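Side-chain contact in DNA gyrase, B subunit, truncated (Myxococcus xanthus, PDB 3CWV), which probably uses ATP to break, pass and rejoin double-stranded DNA, as the ATP-binding B subunit of a type II topoisomerase: residues A[273-278]-A[338-343]. Sequence-based numbering, arbitrary orientation.
Sequences TQALRG and PLFIEL
Leu-276 on helix 267-284 and Phe-340 on helix 328-345 form the nearest CA pair of the two segments, 6.4 Å apart. Phe-340 carries the contact from its side: its ring reaches across to the facing helix and meets Ala-275 and Leu-276 together. One methyl of Leu-276, CD1, lies over a face of the ring, 4.0 Å from the centroid and 20° off the normal, a CH-pi contact displaced toward the rim, on the side of Phe-340 CD1 and CE1. With Leu-276 CG anti to the backbone N (chi1 -180°), a chi2 of 53° turns CD1 over the ring. The two side chains cross at about a right angle. Closer to the backbone, Leu-276 CB packs 3.9 Å from Phe-340 CE2. The ring also leans on the helix backbone, where Phe-340 CD2 comes within 3.8 Å of Leu-276 N, while Ala-275 CB packs 3.9 Å from Phe-340 CD2. No hydrogen bond links the segments; the buried contact consists of apolar side chains and the ring lying against main-chain atoms. Phe-230, on strand 228-234, packs edge-to-face with Phe-340, and Trp-293 and Val-296 of helix 293-296 touch Leu-276. The aromatic residue thus joins two helices and an outermost strand of the five-stranded mixed sheet in a helix-helix core within the S5-type transducer region of GyrB-family proteins.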
loop_
_atom_site.group_PDB
_atom_site.type_symbol
_atom_site.label_atom_id
_atom_site.label_comp_id
_atom_site.label_asym_id
_atom_site.label_seq_id
_atom_site.Cartn_x
_atom_site.Cartn_y
_atom_site.Cartn_z
ATOM N N THR A 273 12.759 -12.209 11.955
ATOM C CA THR A 273 13.999 -12.001 12.663
ATOM C C THR A 273 14.319 -13.206 13.552
ATOM O O THR A 273 15.485 -13.585 13.691
ATOM C CB THR A 273 13.982 -10.725 13.496
ATOM O OG1 THR A 273 12.974 -10.834 14.504
ATOM C CG2 THR A 273 13.701 -9.504 12.614
ATOM N N GLN A 274 13.287 -13.829 14.117
ATOM C CA GLN A 274 13.492 -15.023 14.927
ATOM C C GLN A 274 14.003 -16.179 14.084
ATOM O O GLN A 274 14.887 -16.937 14.522
ATOM C CB GLN A 274 12.218 -15.407 15.695
ATOM C CG GLN A 274 11.921 -14.439 16.870
ATOM C CD GLN A 274 13.018 -14.454 17.951
ATOM O OE1 GLN A 274 13.828 -13.523 18.062
ATOM N NE2 GLN A 274 13.052 -15.527 18.732
ATOM N N ALA A 275 13.457 -16.314 12.878
ATOM C CA ALA A 275 13.899 -17.339 11.936
ATOM C C ALA A 275 15.367 -17.142 11.533
ATOM O O ALA A 275 16.123 -18.108 11.472
ATOM C CB ALA A 275 12.993 -17.355 10.698
ATOM N N LEU A 276 15.767 -15.892 11.282
ATOM C CA LEU A 276 17.145 -15.584 10.860
ATOM C C LEU A 276 18.158 -15.736 12.004
ATOM O O LEU A 276 19.204 -16.385 11.845
ATOM C CB LEU A 276 17.239 -14.166 10.280
ATOM C CG LEU A 276 18.607 -13.662 9.782
ATOM C CD1 LEU A 276 19.265 -14.611 8.773
ATOM C CD2 LEU A 276 18.487 -12.278 9.200
ATOM N N ARG A 277 17.858 -15.125 13.145
ATOM C CA ARG A 277 18.698 -15.262 14.335
ATOM C C ARG A 277 18.882 -16.724 14.727
ATOM O O ARG A 277 19.946 -17.108 15.216
ATOM C CB ARG A 277 18.094 -14.494 15.506
ATOM C CG ARG A 277 18.267 -12.995 15.428
ATOM C CD ARG A 277 17.689 -12.352 16.674
ATOM N NE ARG A 277 18.373 -12.856 17.863
ATOM C CZ ARG A 277 17.952 -12.689 19.111
ATOM N NH1 ARG A 277 16.837 -12.016 19.355
ATOM N NH2 ARG A 277 18.654 -13.196 20.119
ATOM N N GLY A 278 17.841 -17.525 14.497
ATOM C CA GLY A 278 17.843 -18.947 14.779
ATOM C C GLY A 278 18.618 -19.796 13.781
ATOM O O GLY A 278 19.198 -20.828 14.148
ATOM N N PRO A 338 14.141 -23.070 8.361
ATOM C CA PRO A 338 14.864 -24.080 7.566
ATOM C C PRO A 338 15.306 -23.591 6.174
ATOM O O PRO A 338 16.336 -24.045 5.663
ATOM C CB PRO A 338 13.862 -25.230 7.426
ATOM C CG PRO A 338 12.538 -24.687 7.805
ATOM C CD PRO A 338 12.742 -23.452 8.616
ATOM N N LEU A 339 14.529 -22.686 5.578
ATOM C CA LEU A 339 14.910 -22.055 4.316
ATOM C C LEU A 339 16.132 -21.171 4.462
ATOM O O LEU A 339 16.981 -21.163 3.581
ATOM C CB LEU A 339 13.748 -21.250 3.727
ATOM C CG LEU A 339 12.483 -22.001 3.295
ATOM C CD1 LEU A 339 11.432 -21.028 2.752
ATOM C CD2 LEU A 339 12.769 -23.090 2.261
ATOM N N PHE A 340 16.222 -20.434 5.570
ATOM C CA PHE A 340 17.368 -19.593 5.854
ATOM C C PHE A 340 18.619 -20.472 6.067
ATOM O O PHE A 340 19.692 -20.141 5.558
ATOM C CB PHE A 340 17.152 -18.776 7.127
ATOM C CG PHE A 340 16.573 -17.372 6.922
ATOM C CD1 PHE A 340 17.190 -16.443 6.095
ATOM C CD2 PHE A 340 15.438 -16.973 7.646
ATOM C CE1 PHE A 340 16.683 -15.140 5.966
ATOM C CE2 PHE A 340 14.918 -15.703 7.524
ATOM C CZ PHE A 340 15.535 -14.771 6.679
ATOM N N ILE A 341 18.483 -21.548 6.855
ATOM C CA ILE A 341 19.578 -22.518 7.092
ATOM C C ILE A 341 20.189 -23.026 5.768
ATOM O O ILE A 341 21.385 -22.869 5.534
ATOM C CB ILE A 341 19.118 -23.711 7.990
ATOM C CG1 ILE A 341 18.899 -23.233 9.433
ATOM C CG2 ILE A 341 20.162 -24.856 7.984
ATOM C CD1 ILE A 341 18.258 -24.257 10.353
ATOM N N GLU A 342 19.368 -23.610 4.905
ATOM C CA GLU A 342 19.846 -24.113 3.627
ATOM C C GLU A 342 20.409 -23.001 2.742
ATOM O O GLU A 342 21.515 -23.110 2.205
ATOM C CB GLU A 342 18.726 -24.839 2.904
ATOM C CG GLU A 342 19.077 -25.284 1.487
ATOM C CD GLU A 342 19.980 -26.534 1.417
ATOM O OE1 GLU A 342 20.041 -27.153 0.326
ATOM O OE2 GLU A 342 20.625 -26.901 2.431
ATOM N N LEU A 343 19.645 -21.922 2.610
ATOM C CA LEU A 343 20.027 -20.786 1.790
ATOM C C LEU A 343 21.373 -20.213 2.178
ATOM O O LEU A 343 22.169 -19.833 1.305
ATOM C CB LEU A 343 18.965 -19.691 1.942
ATOM C CG LEU A 343 19.165 -18.267 1.471
ATOM C CD1 LEU A 343 17.773 -17.722 1.241
ATOM C CD2 LEU A 343 19.904 -17.420 2.477
#